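Local atomic coordinates of nuclear transport factor 2 family protein (Rhodopseudomonas palustris, PDB entry 3DM8), a protein that is of unknown function but belongs to the SnoaL-like branch of the NTF2 fold superfamily and has been proposed to be an isomerase. Residues D31-A36 with A54-V59. Residues are numbered along the deposited sequence; the frame is centred on the assembly and turned at random.
Sequences DNIDWA and AAVLEV. With CE9 (dodecyl nona ethylene glycol ether), chain B.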
ATOM      1  N   ASP A  31     -15.795 -12.355 -13.969  1.00 12.79           N
ATOM      2  CA  ASP A  31     -15.617 -12.137 -15.387  1.00 11.71           C
ATOM      3  C   ASP A  31     -15.310 -10.677 -15.688  1.00 11.72           C
ATOM      4  O   ASP A  31     -14.601 -10.353 -16.674  1.00 13.27           O
ATOM      5  CB  ASP A  31     -16.857 -12.517 -16.203  1.00 12.56           C
ATOM      6  CG  ASP A  31     -17.039 -14.029 -16.410  1.00 13.69           C
ATOM      7  OD1 ASP A  31     -16.138 -14.825 -16.056  1.00 16.20           O
ATOM      8  OD2 ASP A  31     -18.106 -14.393 -16.976  1.00 13.28           O
ATOM      9  N   ASN A  32     -15.818  -9.783 -14.838  1.00 12.74           N
ATOM     10  CA  ASN A  32     -15.679  -8.337 -15.076  1.00 12.52           C
ATOM     11  C   ASN A  32     -14.874  -7.662 -14.023  1.00 12.32           C
ATOM     12  O   ASN A  32     -15.064  -6.494 -13.731  1.00 12.93           O
ATOM     13  CB  ASN A  32     -17.041  -7.650 -15.198  1.00 12.28           C
ATOM     14  CG  ASN A  32     -17.887  -8.259 -16.307  1.00 13.37           C
ATOM     15  OD1 ASN A  32     -18.975  -8.870 -16.072  1.00 14.80           O
ATOM     16  ND2 ASN A  32     -17.360  -8.203 -17.488  1.00 12.85           N
ATOM     17  N   ILE A  33     -13.944  -8.404 -13.453  1.00 13.26           N
ATOM     18  CA  ILE A  33     -13.051  -7.833 -12.443  1.00 12.84           C
ATOM     19  C   ILE A  33     -12.444  -6.491 -12.869  1.00 13.77           C
ATOM     20  O   ILE A  33     -12.019  -6.276 -14.024  1.00 13.42           O
ATOM     21  CB  ILE A  33     -11.931  -8.808 -12.048  1.00 12.66           C
ATOM     22  CG1 ILE A  33     -11.095  -8.255 -10.862  1.00 13.56           C
ATOM     23  CG2 ILE A  33     -11.025  -9.136 -13.282  1.00 13.21           C
ATOM     24  CD1 ILE A  33     -10.248  -9.292 -10.176  1.00 15.27           C
ATOM     25  N   ASP A  34     -12.377  -5.592 -11.879  1.00 14.30           N
ATOM     26  CA  ASP A  34     -11.743  -4.273 -12.014  1.00 14.41           C
ATOM     27  C   ASP A  34     -10.468  -4.276 -11.206  1.00 13.51           C
ATOM     28  O   ASP A  34     -10.486  -4.310 -10.001  1.00 12.93           O
ATOM     29  CB  ASP A  34     -12.711  -3.216 -11.500  1.00 15.93           C
ATOM     30  CG  ASP A  34     -12.211  -1.805 -11.618  1.00 17.52           C
ATOM     31  OD1 ASP A  34     -10.996  -1.536 -11.592  1.00 16.14           O
ATOM     32  OD2 ASP A  34     -13.127  -0.927 -11.704  1.00 19.72           O
ATOM     33  N   TRP A  35      -9.338  -4.326 -11.921  1.00 13.98           N
ATOM     34  CA  TRP A  35      -8.022  -4.637 -11.337  1.00 13.67           C
ATOM     35  C   TRP A  35      -6.977  -3.575 -11.589  1.00 13.33           C
ATOM     36  O   TRP A  35      -6.918  -2.953 -12.681  1.00 14.41           O
ATOM     37  CB  TRP A  35      -7.527  -5.948 -11.992  1.00 13.38           C
ATOM     38  CG  TRP A  35      -6.113  -6.445 -11.784  1.00 12.34           C
ATOM     39  CD1 TRP A  35      -4.966  -6.005 -12.409  1.00 13.44           C
ATOM     40  CD2 TRP A  35      -5.737  -7.611 -11.063  1.00 11.41           C
ATOM     41  NE1 TRP A  35      -3.902  -6.782 -12.038  1.00 13.85           N
ATOM     42  CE2 TRP A  35      -4.355  -7.787 -11.219  1.00 13.05           C
ATOM     43  CE3 TRP A  35      -6.434  -8.523 -10.290  1.00 14.23           C
ATOM     44  CZ2 TRP A  35      -3.681  -8.839 -10.636  1.00 13.71           C
ATOM     45  CZ3 TRP A  35      -5.767  -9.521  -9.657  1.00 13.92           C
ATOM     46  CH2 TRP A  35      -4.408  -9.694  -9.812  1.00 15.00           C
ATOM     47  N   ALA A  36      -6.132  -3.338 -10.581  1.00 13.44           N
ATOM     48  CA  ALA A  36      -4.906  -2.515 -10.838  1.00 12.96           C
ATOM     49  C   ALA A  36      -3.805  -2.807  -9.883  1.00 13.70           C
ATOM     50  O   ALA A  36      -3.993  -2.892  -8.667  1.00 12.30           O
ATOM     51  CB  ALA A  36      -5.224  -0.955 -10.852  1.00 13.53           C
ATOM     52  N   ALA A  54     -10.087 -12.423 -18.343  1.00 12.23           N
ATOM     53  CA  ALA A  54      -9.031 -12.870 -19.314  1.00 11.31           C
ATOM     54  C   ALA A  54      -7.757 -12.056 -19.173  1.00 12.10           C
ATOM     55  O   ALA A  54      -6.647 -12.589 -19.129  1.00 12.84           O
ATOM     56  CB  ALA A  54      -9.530 -12.798 -20.764  1.00 11.88           C
ATOM     57  N   ALA A  55      -7.893 -10.738 -19.077  1.00 13.24           N
ATOM     58  CA  ALA A  55      -6.709  -9.864 -18.946  1.00 13.74           C
ATOM     59  C   ALA A  55      -6.009 -10.065 -17.610  1.00 13.44           C
ATOM     60  O   ALA A  55      -4.781 -10.005 -17.522  1.00 14.53           O
ATOM     61  CB  ALA A  55      -7.102  -8.377 -19.118  1.00 13.61           C
ATOM     62  N   VAL A  56      -6.768 -10.312 -16.537  1.00 12.94           N
ATOM     63  CA  VAL A  56      -6.150 -10.557 -15.228  1.00 12.77           C
ATOM     64  C   VAL A  56      -5.437 -11.910 -15.202  1.00 13.83           C
ATOM     65  O   VAL A  56      -4.354 -12.016 -14.647  1.00 13.41           O
ATOM     66  CB  VAL A  56      -7.164 -10.401 -14.064  1.00 13.57           C
ATOM     67  CG1 VAL A  56      -6.622 -11.046 -12.730  1.00 13.87           C
ATOM     68  CG2 VAL A  56      -7.639  -8.883 -13.926  1.00 12.87           C
ATOM     69  N   LEU A  57      -5.995 -12.926 -15.846  1.00 12.36           N
ATOM     70  CA  LEU A  57      -5.317 -14.219 -15.932  1.00 13.73           C
ATOM     71  C   LEU A  57      -4.007 -14.075 -16.725  1.00 12.88           C
ATOM     72  O   LEU A  57      -3.003 -14.686 -16.417  1.00 15.06           O
ATOM     73  CB  LEU A  57      -6.203 -15.308 -16.513  1.00 14.45           C
ATOM     74  CG  LEU A  57      -7.340 -15.778 -15.610  1.00 15.76           C
ATOM     75  CD1 LEU A  57      -8.300 -16.745 -16.277  1.00 16.45           C
ATOM     76  CD2 LEU A  57      -6.763 -16.395 -14.313  1.00 19.01           C
ATOM     77  N   GLU A  58      -3.995 -13.209 -17.720  1.00 13.91           N
ATOM     78  CA  GLU A  58      -2.768 -12.960 -18.470  1.00 14.09           C
ATOM     79  C   GLU A  58      -1.702 -12.301 -17.583  1.00 13.71           C
ATOM     80  O   GLU A  58      -0.540 -12.707 -17.604  1.00 14.83           O
ATOM     81  CB  GLU A  58      -3.050 -12.166 -19.740  1.00 14.69           C
ATOM     82  CG  GLU A  58      -1.832 -11.743 -20.506  1.00 16.10           C
ATOM     83  CD  GLU A  58      -0.957 -12.890 -21.049  1.00 23.07           C
ATOM     84  OE1 GLU A  58      -1.416 -14.072 -21.109  1.00 22.14           O
ATOM     85  OE2 GLU A  58       0.186 -12.534 -21.476  1.00 21.25           O
ATOM     86  N   VAL A  59      -2.087 -11.286 -16.800  1.00 12.46           N
ATOM     87  CA  VAL A  59      -1.170 -10.726 -15.788  1.00 12.25           C
ATOM     88  C   VAL A  59      -0.576 -11.836 -14.916  1.00 12.70           C
ATOM     89  O   VAL A  59       0.609 -11.885 -14.656  1.00 13.23           O
ATOM     90  CB  VAL A  59      -1.859  -9.647 -14.934  1.00 13.00           C
ATOM     91  CG1 VAL A  59      -1.111  -9.316 -13.609  1.00 12.52           C
ATOM     92  CG2 VAL A  59      -2.112  -8.395 -15.776  1.00 12.34           C
TER
HETATM   93  C29 CE9 B 144     -12.281   4.153 -18.260  1.00 52.09           C
HETATM   94  C30 CE9 B 144     -11.355   3.180 -17.532  1.00 52.34           C
HETATM   95  O31 CE9 B 144     -12.117   2.435 -16.585  1.00 52.63           O
HETATM   96  C32 CE9 B 144     -11.347   1.487 -15.854  1.00 50.50           C
HETATM   97  C33 CE9 B 144     -12.253   0.819 -14.838  1.00 50.36           C
HETATM   98  O34 CE9 B 144     -13.262   0.104 -15.537  1.00 49.24           O
HETATM   99  C35 CE9 B 144     -14.549   0.376 -15.007  1.00 51.26           C
HETATM  100  C36 CE9 B 144     -15.449  -0.819 -15.234  1.00 51.68           C
HETATM  101  O37 CE9 B 144     -16.233  -0.562 -16.392  1.00 52.89           O
HETATM  102  C38 CE9 B 144     -17.136   0.516 -16.199  1.00 54.40           C
HETATM  103  C39 CE9 B 144     -17.017   1.488 -17.361  1.00 54.87           C
HETATM  104  OXT CE9 B 144     -18.336   1.727 -17.860  1.00 55.49           O
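Val59 N donates to Ala55 O over 3.1 Å, a helical bond within the turn that presents Val56 and Val59 to Ile33 and Trp35 on the strand. The contact itself is apolar and buried, and Val56 carries most of the helix's share with its two methyls. CG1, anti to the backbone N (chi1 164°), lies over one face of the indole as a CH-pi contact, 3.6 Å from the centroid of the Trp35 six-membered ring and 18° off its normal. CG2 covers the root of the same side chain, 3.5 Å from Trp35 CB, and also presses on Ile33, two residues earlier on the same face of the strand: Val56 CG2 and Ile33 CG2 are 3.5 Å apart, a tight methyl pair. Farther along the indole, Val59 CG1 approaches obliquely, 4.0 Å from Trp35 CZ2. Asp34 points away from the helix; its OD1 forms a salt bridge with Arg120, and OD2 lies 3.7 Å from C33 of the glycol ether. The axes of helix segment 54-59 and strand segment 33-36 come within 9.4 Å at 36°; helix 53-66 packs on the curved sheet of this NTF2-like fold, over strand 33-38, which is flanked by strands 48-51 and 115-123.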